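Local coordinates for periplasmic binding protein/LacI transcriptional regulator (Shewanella sp. ANA-3, PDB 5OCP) that probably serves as the periplasmic receptor of an ABC transporter for arabinose, binding the sugar in its furanose form as either anomer, at residues A63-T68 against V87-K92; S6-E11 against E43-A48; S105-E110 against I141-G146; S12-S17 against L243-G248. All coordinates share one frame; numbering follows the deposited sequence.

Interaction 1 (A63-T68 against V87-K92). With AHR (alpha-L-arabinofuranose), chain I; FUB (beta-L-arabinofuranose), chain J.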
# COMPACT_ATOMS: atom_id res chain seq x y z
N ALA A 63 8.74 6.59 -4.59
CA ALA A 63 7.61 6.13 -3.86
C ALA A 63 7.74 6.84 -2.50
O ALA A 63 8.53 6.41 -1.66
CB ALA A 63 7.64 4.61 -3.65
N PRO A 64 7.06 7.97 -2.30
CA PRO A 64 7.43 8.77 -1.12
C PRO A 64 6.86 8.27 0.20
O PRO A 64 5.68 7.93 0.30
CB PRO A 64 6.83 10.13 -1.49
CG PRO A 64 5.57 9.75 -2.25
CD PRO A 64 6.05 8.66 -3.14
N VAL A 65 7.69 8.16 1.24
CA VAL A 65 7.20 7.59 2.52
C VAL A 65 6.11 8.42 3.20
O VAL A 65 5.14 7.89 3.74
CB VAL A 65 8.40 7.25 3.49
CG1 VAL A 65 9.23 8.48 3.84
CG2 VAL A 65 7.89 6.43 4.67
N VAL A 66 6.33 9.75 3.13
CA VAL A 66 5.39 10.74 3.66
C VAL A 66 5.27 11.81 2.61
O VAL A 66 5.99 11.80 1.59
CB VAL A 66 5.83 11.34 5.03
CG1 VAL A 66 5.88 10.19 6.07
CG2 VAL A 66 7.16 12.09 4.93
N GLU A 67 4.29 12.70 2.81
CA GLU A 67 3.89 13.65 1.79
C GLU A 67 4.69 14.96 1.87
O GLU A 67 4.76 15.64 0.85
CB GLU A 67 2.40 13.94 1.89
CG GLU A 67 1.48 12.76 1.77
CD GLU A 67 0.01 13.08 1.81
OE1 GLU A 67 -0.40 14.02 2.59
OE2 GLU A 67 -0.76 12.32 1.13
N THR A 68 5.22 15.33 3.01
CA THR A 68 5.88 16.61 3.19
C THR A 68 7.36 16.52 2.90
O THR A 68 7.93 15.43 3.00
CB THR A 68 5.70 17.01 4.67
OG1 THR A 68 6.09 15.93 5.54
CG2 THR A 68 4.23 17.23 4.93
N VAL A 87 5.21 7.48 -7.59
CA VAL A 87 4.44 6.26 -7.61
C VAL A 87 3.96 5.91 -6.18
O VAL A 87 4.59 6.24 -5.20
CB VAL A 87 5.20 5.06 -8.14
CG1 VAL A 87 5.52 5.29 -9.63
CG2 VAL A 87 6.47 4.78 -7.36
N ASP A 88 2.82 5.27 -6.14
CA ASP A 88 2.28 4.65 -4.92
C ASP A 88 1.71 5.73 -4.05
O ASP A 88 0.53 6.11 -4.27
CB ASP A 88 3.33 3.69 -4.30
CG ASP A 88 3.01 3.32 -2.84
OD1 ASP A 88 1.80 3.30 -2.47
OD2 ASP A 88 3.97 3.12 -2.02
N ARG A 89 2.46 6.30 -3.13
CA ARG A 89 1.97 7.38 -2.28
C ARG A 89 2.07 8.73 -3.00
O ARG A 89 2.32 8.78 -4.24
CB ARG A 89 2.63 7.36 -0.91
CG ARG A 89 2.46 6.02 -0.22
CD ARG A 89 3.17 5.97 1.13
NE ARG A 89 3.03 4.61 1.73
CZ ARG A 89 3.69 4.22 2.82
NH1 ARG A 89 4.56 5.01 3.44
NH2 ARG A 89 3.59 2.95 3.26
N ASN A 90 1.75 9.76 -2.27
CA ASN A 90 1.71 11.10 -2.89
C ASN A 90 2.67 12.03 -2.17
O ASN A 90 3.10 11.85 -1.04
CB ASN A 90 0.29 11.71 -2.85
CG ASN A 90 0.04 12.78 -3.92
OD1 ASN A 90 0.84 12.97 -4.83
ND2 ASN A 90 -1.03 13.55 -3.74
N ILE A 91 2.93 13.16 -2.83
CA ILE A 91 3.69 14.26 -2.26
C ILE A 91 2.76 15.48 -2.20
O ILE A 91 1.79 15.55 -2.95
CB ILE A 91 4.96 14.55 -3.08
CG1 ILE A 91 4.59 15.06 -4.47
CG2 ILE A 91 5.88 13.33 -3.14
CD1 ILE A 91 5.77 15.50 -5.33
N LYS A 92 2.96 16.34 -1.23
CA LYS A 92 2.27 17.65 -1.23
C LYS A 92 3.23 18.71 -1.71
O LYS A 92 4.19 19.03 -1.01
CB LYS A 92 1.73 17.97 0.17
CG LYS A 92 0.59 17.07 0.61
CD LYS A 92 -0.65 17.07 -0.25
CE LYS A 92 -1.68 16.06 0.25
NZ LYS A 92 -2.37 16.47 1.52
O5 AHR I . 1.54 2.65 0.01
C5 AHR I . 1.00 1.37 -0.06
C4 AHR I . 0.95 0.74 1.32
O4 AHR I . 2.21 0.78 1.95
C3 AHR I . 0.48 -0.73 1.27
O3 AHR I . -0.91 -0.76 1.26
C2 AHR I . 1.17 -1.25 2.52
O2 AHR I . 1.34 -2.63 2.59
C1 AHR I . 2.51 -0.55 2.38
O1 AHR I . 3.10 -0.51 3.58
O5 FUB J . 1.54 2.65 0.01
C5 FUB J . 1.00 1.37 -0.05
C4 FUB J . 0.96 0.74 1.33
O4 FUB J . 2.21 0.79 1.97
C3 FUB J . 0.50 -0.73 1.28
O3 FUB J . -0.89 -0.76 1.25
C2 FUB J . 1.12 -1.25 2.57
O2 FUB J . 1.34 -2.64 2.60
C1 FUB J . 2.38 -0.40 2.77
O1 FUB J . 3.40 -1.07 2.24
O HOH W 1 3.22 9.65 1.37
O HOH W 2 6.59 17.69 -0.19
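Ala63 to Glu67 and Val87 to Ile91 run alongside each other in the same direction, Ala63 beside Val87 with CA atoms 4.9 Å apart and Glu67 beside Ile91 with CA atoms 4.1 Å apart. Pro64 fills the middle: its CG rests on Asn90 O and meets Ile91 CG2 at 3.7 Å, while its carbonyl O faces the aliphatic part of Arg89. Its chain extended from CG to NE (chi2 178°), Arg89 reaches past Pro64 to the sugar. Arg89 NH1 donates to Val65 O at 3.0 Å, in the carbonyl plane and on a lone pair, although the bond is bent at 141°. NE and NH2 donate to the sugar O5 and O4, Arg89 NH2 to the sugar O4 at 2.9 Å, and the same bonds serve the alpha and beta anomers. Asp88 OD1 lies 2.6 Å from the sugar O5, and its OD2 is paired with Arg15. Farther along, Lys92 N donates to Glu67 O at 2.8 Å in an almost straight bond (178°). The Glu67 and Lys92 side chains lie side by side in a weak salt bridge, OE1 to NZ at 3.3 Å, whereas Glu67 OE2 is hydrogen-bonded to Thr138. One water bridges Pro64 O and Asn90 O. The guanidinium is therefore fixed in rotation by three bonds, one to protein and two to ligand, which presents Arg89 to the sugar in a defined orientation.

Interaction 2 (S6-E11 against E43-A48). With AHR (alpha-L-arabinofuranose), chain I; FUB (beta-L-arabinofuranose), chain J.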
# COMPACT_ATOMS: atom_id res chain seq x y z
N SER A 6 13.69 5.39 -5.88
CA SER A 6 13.78 5.51 -4.44
C SER A 6 12.58 4.87 -3.78
O SER A 6 11.44 5.40 -3.85
CB SER A 6 13.91 6.96 -4.01
OG SER A 6 13.78 7.03 -2.55
N GLN A 7 12.77 3.68 -3.18
CA GLN A 7 11.73 2.93 -2.47
C GLN A 7 11.72 3.25 -1.01
O GLN A 7 12.80 3.54 -0.40
CB GLN A 7 11.95 1.44 -2.74
CG GLN A 7 11.01 0.44 -2.13
CD GLN A 7 9.61 0.59 -2.64
OE1 GLN A 7 8.91 1.57 -2.36
NE2 GLN A 7 9.15 -0.43 -3.36
N VAL A 8 10.54 3.16 -0.43
CA VAL A 8 10.33 3.45 0.98
C VAL A 8 11.18 2.57 1.92
O VAL A 8 11.77 3.08 2.92
CB VAL A 8 8.83 3.25 1.31
CG1 VAL A 8 8.57 3.28 2.78
CG2 VAL A 8 7.95 4.29 0.52
N GLY A 9 11.10 1.27 1.71
CA GLY A 9 11.60 0.28 2.65
C GLY A 9 11.04 -1.09 2.35
O GLY A 9 10.77 -1.41 1.20
N SER A 10 10.81 -1.86 3.41
CA SER A 10 10.38 -3.26 3.31
C SER A 10 9.42 -3.60 4.44
O SER A 10 9.42 -4.71 4.96
CB SER A 10 11.61 -4.17 3.26
OG SER A 10 12.34 -3.96 4.43
N GLU A 11 8.57 -2.65 4.81
CA GLU A 11 7.70 -2.79 5.97
C GLU A 11 6.62 -3.92 5.86
O GLU A 11 6.11 -4.38 6.86
CB GLU A 11 7.00 -1.46 6.31
CG GLU A 11 5.92 -0.92 5.35
CD GLU A 11 6.43 -0.27 4.06
OE1 GLU A 11 7.66 -0.15 3.86
OE2 GLU A 11 5.59 0.02 3.18
N GLU A 43 14.79 10.77 4.98
CA GLU A 43 16.09 11.29 4.74
C GLU A 43 16.94 10.43 3.86
O GLU A 43 17.68 10.93 3.07
CB GLU A 43 16.81 11.55 6.09
CG GLU A 43 16.60 12.96 6.53
CD GLU A 43 17.03 14.01 5.45
OE1 GLU A 43 16.28 15.01 5.23
OE2 GLU A 43 18.08 13.81 4.75
N ASN A 44 16.77 9.12 3.99
CA ASN A 44 17.49 8.21 3.05
C ASN A 44 16.98 8.28 1.62
O ASN A 44 17.75 8.15 0.65
CB ASN A 44 17.47 6.81 3.58
CG ASN A 44 18.25 6.64 4.88
OD1 ASN A 44 19.21 7.40 5.12
ND2 ASN A 44 17.95 5.59 5.65
N GLN A 45 15.67 8.53 1.47
CA GLN A 45 15.17 8.76 0.13
C GLN A 45 15.75 9.98 -0.48
O GLN A 45 16.16 9.97 -1.64
CB GLN A 45 13.64 8.87 0.08
CG GLN A 45 12.92 7.66 0.61
CD GLN A 45 11.46 7.56 0.24
OE1 GLN A 45 10.61 7.97 1.00
NE2 GLN A 45 11.18 7.02 -0.94
N ILE A 46 15.82 11.05 0.28
CA ILE A 46 16.38 12.29 -0.25
C ILE A 46 17.86 12.14 -0.66
O ILE A 46 18.32 12.58 -1.73
CB ILE A 46 16.16 13.46 0.74
CG1 ILE A 46 14.64 13.74 0.85
CG2 ILE A 46 16.85 14.72 0.18
CD1 ILE A 46 14.32 14.64 2.01
N LYS A 47 18.60 11.40 0.16
CA LYS A 47 19.95 11.06 -0.20
C LYS A 47 20.11 10.26 -1.48
O LYS A 47 20.97 10.55 -2.31
CB LYS A 47 20.62 10.37 0.98
CG LYS A 47 20.90 11.31 2.15
CD LYS A 47 21.76 10.62 3.19
CE LYS A 47 22.28 11.69 4.21
NZ LYS A 47 21.19 12.00 5.17
N ALA A 48 19.29 9.23 -1.65
CA ALA A 48 19.27 8.44 -2.87
C ALA A 48 18.98 9.29 -4.09
O ALA A 48 19.66 9.21 -5.08
CB ALA A 48 18.22 7.33 -2.77
O5 AHR I . 1.54 2.65 0.01
C5 AHR I . 1.00 1.37 -0.06
C4 AHR I . 0.95 0.74 1.32
O4 AHR I . 2.21 0.78 1.95
C3 AHR I . 0.48 -0.73 1.27
O3 AHR I . -0.91 -0.76 1.26
C2 AHR I . 1.17 -1.25 2.52
O2 AHR I . 1.34 -2.63 2.59
C1 AHR I . 2.51 -0.55 2.38
O1 AHR I . 3.10 -0.51 3.58
O5 FUB J . 1.54 2.65 0.01
C5 FUB J . 1.00 1.37 -0.05
C4 FUB J . 0.96 0.74 1.33
O4 FUB J . 2.21 0.79 1.97
C3 FUB J . 0.50 -0.73 1.28
O3 FUB J . -0.89 -0.76 1.25
C2 FUB J . 1.12 -1.25 2.57
O2 FUB J . 1.34 -2.64 2.60
C1 FUB J . 2.38 -0.40 2.77
O1 FUB J . 3.40 -1.07 2.24
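Ser6 OG and the side chain of Gln45 form the tight part of this contact. Gln45 NE2 donates to Ser6 OG at 3.1 Å, with the hydroxyl 16° out of the amide plane, and more weakly to Ser6 O at 3.3 Å; its strongest acceptor is Ala63 O, just beyond the end of strand 59-62. With its side chain already directed at the helix, Ser6 sets OG opposite the main-chain nitrogen (chi1 171°), against the aliphatic part of the glutamine, 3.2 Å from Gln45 CB. Gln45 OE1 accepts from Val65 N, so the buried amide is held at both ends. The rest is looser. Ala48 CB comes no nearer than 4.5 Å to Ser6 OG, and Val8 CG2 stays 4.5 Å from Gln45 NE2. On the outside, the side chains of exposed Glu43 and Lys47 make a long salt bridge, Glu43 OE2 to Lys47 NZ at 3.6 Å. Beyond the helix contact the loop runs on to Glu11, whose OE2 lies 2.6 Å from the sugar O1 and is salt-bridged to Arg15. Helix 42-54 links strands 32-37 and 59-62, with strand 2-7 between them, a beta-alpha-beta crossover of the Rossmann-like lobe characteristic of type I periplasmic binding proteins.

Interaction 3 (S105-E110 against I141-G146). With AHR (alpha-L-arabinofuranose), chain I; FUB (beta-L-arabinofuranose), chain J.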
# COMPACT_ATOMS: atom_id res chain seq x y z
N SER A 105 -2.95 4.00 -7.26
CA SER A 105 -4.35 3.66 -7.05
C SER A 105 -5.03 4.79 -6.29
O SER A 105 -4.38 5.76 -5.82
CB SER A 105 -4.48 2.34 -6.27
OG SER A 105 -3.90 2.60 -4.97
N ASP A 106 -6.35 4.74 -6.26
CA ASP A 106 -7.16 5.68 -5.50
C ASP A 106 -7.41 5.05 -4.09
O ASP A 106 -8.30 4.23 -3.88
CB ASP A 106 -8.46 6.02 -6.20
CG ASP A 106 -9.30 7.05 -5.42
OD1 ASP A 106 -9.10 7.27 -4.20
OD2 ASP A 106 -10.29 7.55 -6.04
N PHE A 107 -6.57 5.47 -3.15
CA PHE A 107 -6.64 4.95 -1.79
C PHE A 107 -7.98 5.23 -1.12
O PHE A 107 -8.45 4.41 -0.36
CB PHE A 107 -5.52 5.58 -0.92
CG PHE A 107 -4.14 5.27 -1.35
CD1 PHE A 107 -3.68 3.94 -1.36
CD2 PHE A 107 -3.25 6.28 -1.62
CE1 PHE A 107 -2.38 3.64 -1.69
CE2 PHE A 107 -1.93 6.00 -1.97
CZ PHE A 107 -1.51 4.68 -2.04
N SER A 108 -8.59 6.41 -1.39
CA SER A 108 -9.95 6.72 -0.83
C SER A 108 -10.99 5.78 -1.38
O SER A 108 -11.80 5.25 -0.63
CB SER A 108 -10.38 8.17 -1.14
OG SER A 108 -9.49 9.03 -0.53
N GLU A 109 -10.83 5.37 -2.66
CA GLU A 109 -11.73 4.42 -3.28
C GLU A 109 -11.55 3.02 -2.65
O GLU A 109 -12.53 2.31 -2.40
CB GLU A 109 -11.55 4.34 -4.80
CG GLU A 109 -12.45 3.31 -5.43
CD GLU A 109 -12.33 3.21 -6.98
OE1 GLU A 109 -11.87 4.19 -7.65
OE2 GLU A 109 -12.71 2.15 -7.53
N GLU A 110 -10.30 2.67 -2.34
CA GLU A 110 -10.01 1.38 -1.69
C GLU A 110 -10.74 1.34 -0.34
O GLU A 110 -11.46 0.37 -0.03
CB GLU A 110 -8.53 1.16 -1.47
CG GLU A 110 -7.74 0.96 -2.74
CD GLU A 110 -6.24 1.08 -2.56
OE1 GLU A 110 -5.68 1.35 -1.49
OE2 GLU A 110 -5.56 0.90 -3.56
N ILE A 141 -3.90 7.91 5.37
CA ILE A 141 -4.80 9.07 5.43
C ILE A 141 -6.03 8.86 4.54
O ILE A 141 -7.19 9.07 4.92
CB ILE A 141 -4.00 10.30 4.98
CG1 ILE A 141 -2.87 10.62 5.98
CG2 ILE A 141 -4.89 11.48 4.80
CD1 ILE A 141 -1.82 11.51 5.35
N ASP A 142 -5.77 8.52 3.27
CA ASP A 142 -6.83 8.43 2.30
C ASP A 142 -7.71 7.17 2.45
O ASP A 142 -8.91 7.24 2.17
CB ASP A 142 -6.26 8.46 0.90
CG ASP A 142 -5.76 9.86 0.49
OD1 ASP A 142 -5.74 10.78 1.35
OD2 ASP A 142 -5.31 9.98 -0.67
N ARG A 143 -7.15 6.06 2.92
CA ARG A 143 -7.98 4.88 3.12
C ARG A 143 -8.94 5.18 4.28
O ARG A 143 -10.05 4.84 4.24
CB ARG A 143 -7.18 3.63 3.45
CG ARG A 143 -6.57 2.98 2.22
CD ARG A 143 -5.59 1.85 2.48
NE ARG A 143 -4.94 1.48 1.24
CZ ARG A 143 -3.76 0.92 1.16
NH1 ARG A 143 -3.12 0.60 2.24
NH2 ARG A 143 -3.25 0.63 -0.00
N ALA A 144 -8.41 5.83 5.30
CA ALA A 144 -9.27 6.18 6.45
C ALA A 144 -10.38 7.12 5.97
O ALA A 144 -11.58 6.94 6.32
CB ALA A 144 -8.49 6.77 7.57
N ALA A 145 -10.02 8.13 5.20
CA ALA A 145 -11.01 9.07 4.73
C ALA A 145 -12.15 8.42 3.95
O ALA A 145 -13.32 8.69 4.17
CB ALA A 145 -10.39 10.16 3.87
N GLY A 146 -11.82 7.52 3.03
CA GLY A 146 -12.82 6.81 2.29
C GLY A 146 -13.70 5.88 3.11
O GLY A 146 -14.90 5.84 2.92
O5 AHR I . 1.54 2.65 0.01
C5 AHR I . 1.00 1.37 -0.06
C4 AHR I . 0.95 0.74 1.32
O4 AHR I . 2.21 0.78 1.95
C3 AHR I . 0.48 -0.73 1.27
O3 AHR I . -0.91 -0.76 1.26
C2 AHR I . 1.17 -1.25 2.52
O2 AHR I . 1.34 -2.63 2.59
C1 AHR I . 2.51 -0.55 2.38
O1 AHR I . 3.10 -0.51 3.58
O5 FUB J . 1.54 2.65 0.01
C5 FUB J . 1.00 1.37 -0.05
C4 FUB J . 0.96 0.74 1.33
O4 FUB J . 2.21 0.79 1.97
C3 FUB J . 0.50 -0.73 1.28
O3 FUB J . -0.89 -0.76 1.25
C2 FUB J . 1.12 -1.25 2.57
O2 FUB J . 1.34 -2.64 2.60
C1 FUB J . 2.38 -0.40 2.77
O1 FUB J . 3.40 -1.07 2.24
O HOH W 3 -5.96 8.57 -2.66
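Arg143 joins Glu110 to the bound sugar. Its NE and NH2 grip one carboxylate oxygen side-on, NE to Glu110 OE1 at 2.8 Å and NH2 to the same OE1 at 2.9 Å, with carboxylate and guanidinium planes 31° apart. The arginine runs extended from CG to NE (chi2 171°), carrying the guanidinium past Phe107 to the sugar, where Arg143 NH1 and NH2 both donate to O3, NH1 at 2.8 Å. Phe107 stands nearly upright to the guanidinium, planes 81° apart, and its ring edge approaches at 3.6 Å between Phe107 CE1 and Arg143 NH2. A leucine in place of Arg143 would probably leave Glu110 OE1 as a buried charge without its mate and the sugar O3 without both donors. Farther out, Ser105 OG donates to Glu110 OE2 at 2.8 Å from above the carboxylate plane, positioning the acid that positions the arginine. Asp106 caps the helix by accepting from Glu109 N. The backbones come close where Ser108 meets Gly146, their CA atoms 4.2 Å apart; a beta-carbon on the glycine would run into Ser108 O. Helix 138-151 thus brings Arg143 to the interlobe sugar site, while helix 107-121 backs it with a second-shell carboxylate.

Interaction 4 (S12-S17 against L243-G248). With FUB (beta-L-arabinofuranose), chain J; AHR (alpha-L-arabinofuranose), chain I.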
# COMPACT_ATOMS: atom_id res chain seq x y z
N SER A 12 6.23 -4.27 4.63
CA SER A 12 5.16 -5.22 4.37
C SER A 12 5.64 -6.09 3.24
O SER A 12 6.41 -5.67 2.36
CB SER A 12 3.78 -4.53 4.02
OG SER A 12 3.94 -3.87 2.76
N GLY A 13 5.08 -7.28 3.19
CA GLY A 13 5.17 -8.10 2.04
C GLY A 13 4.66 -7.48 0.76
O GLY A 13 5.27 -7.69 -0.35
N TRP A 14 3.61 -6.66 0.83
CA TRP A 14 3.24 -5.88 -0.34
C TRP A 14 4.40 -5.01 -0.88
O TRP A 14 4.72 -5.05 -2.10
CB TRP A 14 1.96 -5.02 -0.13
CG TRP A 14 1.63 -4.36 -1.43
CD1 TRP A 14 0.84 -4.91 -2.47
CD2 TRP A 14 2.08 -3.11 -1.95
NE1 TRP A 14 0.80 -4.05 -3.54
CE2 TRP A 14 1.60 -2.99 -3.29
CE3 TRP A 14 2.92 -2.09 -1.47
CZ2 TRP A 14 1.84 -1.86 -4.06
CZ3 TRP A 14 3.13 -0.98 -2.23
CH2 TRP A 14 2.63 -0.88 -3.52
N ARG A 15 5.04 -4.27 0.02
CA ARG A 15 6.10 -3.40 -0.39
C ARG A 15 7.24 -4.14 -1.06
O ARG A 15 7.83 -3.67 -2.05
CB ARG A 15 6.59 -2.65 0.82
CG ARG A 15 7.82 -1.81 0.59
CD ARG A 15 7.61 -0.49 -0.06
NE ARG A 15 6.47 0.27 0.48
CZ ARG A 15 5.82 1.22 -0.23
NH1 ARG A 15 6.22 1.55 -1.40
NH2 ARG A 15 4.66 1.77 0.22
N THR A 16 7.63 -5.29 -0.48
CA THR A 16 8.74 -6.04 -1.10
C THR A 16 8.30 -6.63 -2.42
O THR A 16 9.12 -6.65 -3.42
CB THR A 16 9.29 -7.12 -0.15
OG1 THR A 16 8.24 -7.94 0.27
CG2 THR A 16 9.85 -6.52 1.11
N SER A 17 7.03 -7.02 -2.55
CA SER A 17 6.49 -7.43 -3.84
C SER A 17 6.51 -6.34 -4.91
O SER A 17 6.81 -6.58 -6.12
CB SER A 17 5.07 -8.06 -3.70
OG SER A 17 4.04 -7.04 -3.62
N LEU A 243 -4.21 -4.47 -4.44
CA LEU A 243 -3.34 -3.33 -4.75
C LEU A 243 -2.25 -3.88 -5.68
O LEU A 243 -1.41 -4.66 -5.26
CB LEU A 243 -2.69 -2.75 -3.54
CG LEU A 243 -1.76 -1.55 -3.70
CD1 LEU A 243 -2.55 -0.41 -4.29
CD2 LEU A 243 -1.06 -1.16 -2.40
N SER A 244 -2.37 -3.48 -6.92
CA SER A 244 -1.39 -3.95 -7.94
C SER A 244 0.05 -3.46 -7.65
O SER A 244 0.24 -2.28 -7.45
CB SER A 244 -1.78 -3.42 -9.30
OG SER A 244 -0.76 -3.82 -10.21
N PRO A 245 0.99 -4.35 -7.65
CA PRO A 245 2.40 -3.91 -7.48
C PRO A 245 3.04 -3.48 -8.81
O PRO A 245 4.22 -3.10 -8.80
CB PRO A 245 3.05 -5.11 -6.88
CG PRO A 245 2.33 -6.27 -7.44
CD PRO A 245 0.90 -5.81 -7.55
N TYR A 246 2.27 -3.41 -9.92
CA TYR A 246 2.79 -3.04 -11.26
C TYR A 246 2.67 -1.63 -11.69
O TYR A 246 2.25 -1.36 -12.77
CB TYR A 246 2.20 -3.99 -12.30
CG TYR A 246 2.50 -5.36 -11.95
CD1 TYR A 246 3.80 -5.85 -12.07
CD2 TYR A 246 1.50 -6.21 -11.48
CE1 TYR A 246 4.13 -7.10 -11.72
CE2 TYR A 246 1.84 -7.48 -11.09
CZ TYR A 246 3.12 -7.89 -11.26
OH TYR A 246 3.48 -9.13 -10.91
N LEU A 247 3.08 -0.68 -10.83
CA LEU A 247 3.02 0.71 -11.10
C LEU A 247 4.23 1.17 -11.90
O LEU A 247 4.21 2.26 -12.49
CB LEU A 247 3.05 1.48 -9.79
CG LEU A 247 1.90 1.17 -8.87
CD1 LEU A 247 2.19 1.91 -7.60
CD2 LEU A 247 0.64 1.69 -9.51
N GLY A 248 5.27 0.34 -11.95
CA GLY A 248 6.47 0.66 -12.66
C GLY A 248 6.18 0.79 -14.15
O GLY A 248 6.65 1.71 -14.79
O5 FUB J . 1.54 2.65 0.01
C5 FUB J . 1.00 1.37 -0.05
C4 FUB J . 0.96 0.74 1.33
O4 FUB J . 2.21 0.79 1.97
C3 FUB J . 0.50 -0.73 1.28
O3 FUB J . -0.89 -0.76 1.25
C2 FUB J . 1.12 -1.25 2.57
O2 FUB J . 1.34 -2.64 2.60
C1 FUB J . 2.38 -0.40 2.77
O1 FUB J . 3.40 -1.07 2.24
O5 AHR I . 1.54 2.65 0.01
C5 AHR I . 1.00 1.37 -0.06
C4 AHR I . 0.95 0.74 1.32
O4 AHR I . 2.21 0.78 1.95
C3 AHR I . 0.48 -0.73 1.27
O3 AHR I . -0.91 -0.76 1.26
C2 AHR I . 1.17 -1.25 2.52
O2 AHR I . 1.34 -2.63 2.59
C1 AHR I . 2.51 -0.55 2.38
O1 AHR I . 3.10 -0.51 3.58
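Trp14 lies against Leu243 and Pro245 at the cleft of a two-lobed type I periplasmic binding protein fold: the indole comes from the first turn of helix 13-29, which follows a strand of the first sheet, and the two partners from the connection that leaves strand 239-242 of the second sheet and leads through helix 248-259 back to the first. Leu243 puts CD2 over one face of the indole in a CH-pi contact, 3.5 Å from the centroid of the six-membered ring and 22° off its normal. The two side chains cross at about a right angle. Trp14 carries CG opposite its own nitrogen (chi1 -176°), which swings the indole across to this segment and lets NE1 donate to Leu243 O at 2.9 Å. That bond does not use a lone pair, since the donor stands 50° out of the carbonyl plane. Pro245 closes the contact, its CA 4.0 Å from Trp14 CZ2. The sugar borders the same pair, with Trp14 CZ3 at 3.8 Å from its C5 and Leu243 CD2 at 3.7 Å from its O3. Replacing the indole by an alanine would probably cost Leu243 CD2 its CH-pi partner and Leu243 O this N-H, opening a gap beside the sugar. Ser12 caps the helix, accepting from Arg15 N, and Arg15 NH2 donates to the sugar O4. One turn along, Ser17 OG donates to Trp14 O at 2.6 Å and itself lies 3.9 Å from Pro245 CB.

Interactions 1, 2 and 3 are buried, whereas interaction 4 is only partly so. Interactions 1 and 2 belong to the first lobe and meet directly through the amide of Gln45. Interaction 3 lies in the second lobe, its centre about 23 Å from that of interaction 2, and interaction 4 joins helix 13-29 of the first lobe to a connection between the lobes. Charge dominates near the sugar: Arg89, Arg143 and Arg15 each donate to it, and Asp88 pairs with Arg15 to tie interaction 1 to interaction 4. Interaction 2 instead relies on neutral amide and hydroxyl bonds within a crossover, while interaction 4 adds aromatic packing. Phe107 packs on Asp88, joining interactions 1 and 3, and Leu243 touches Glu110 and Arg143, joining interactions 3 and 4.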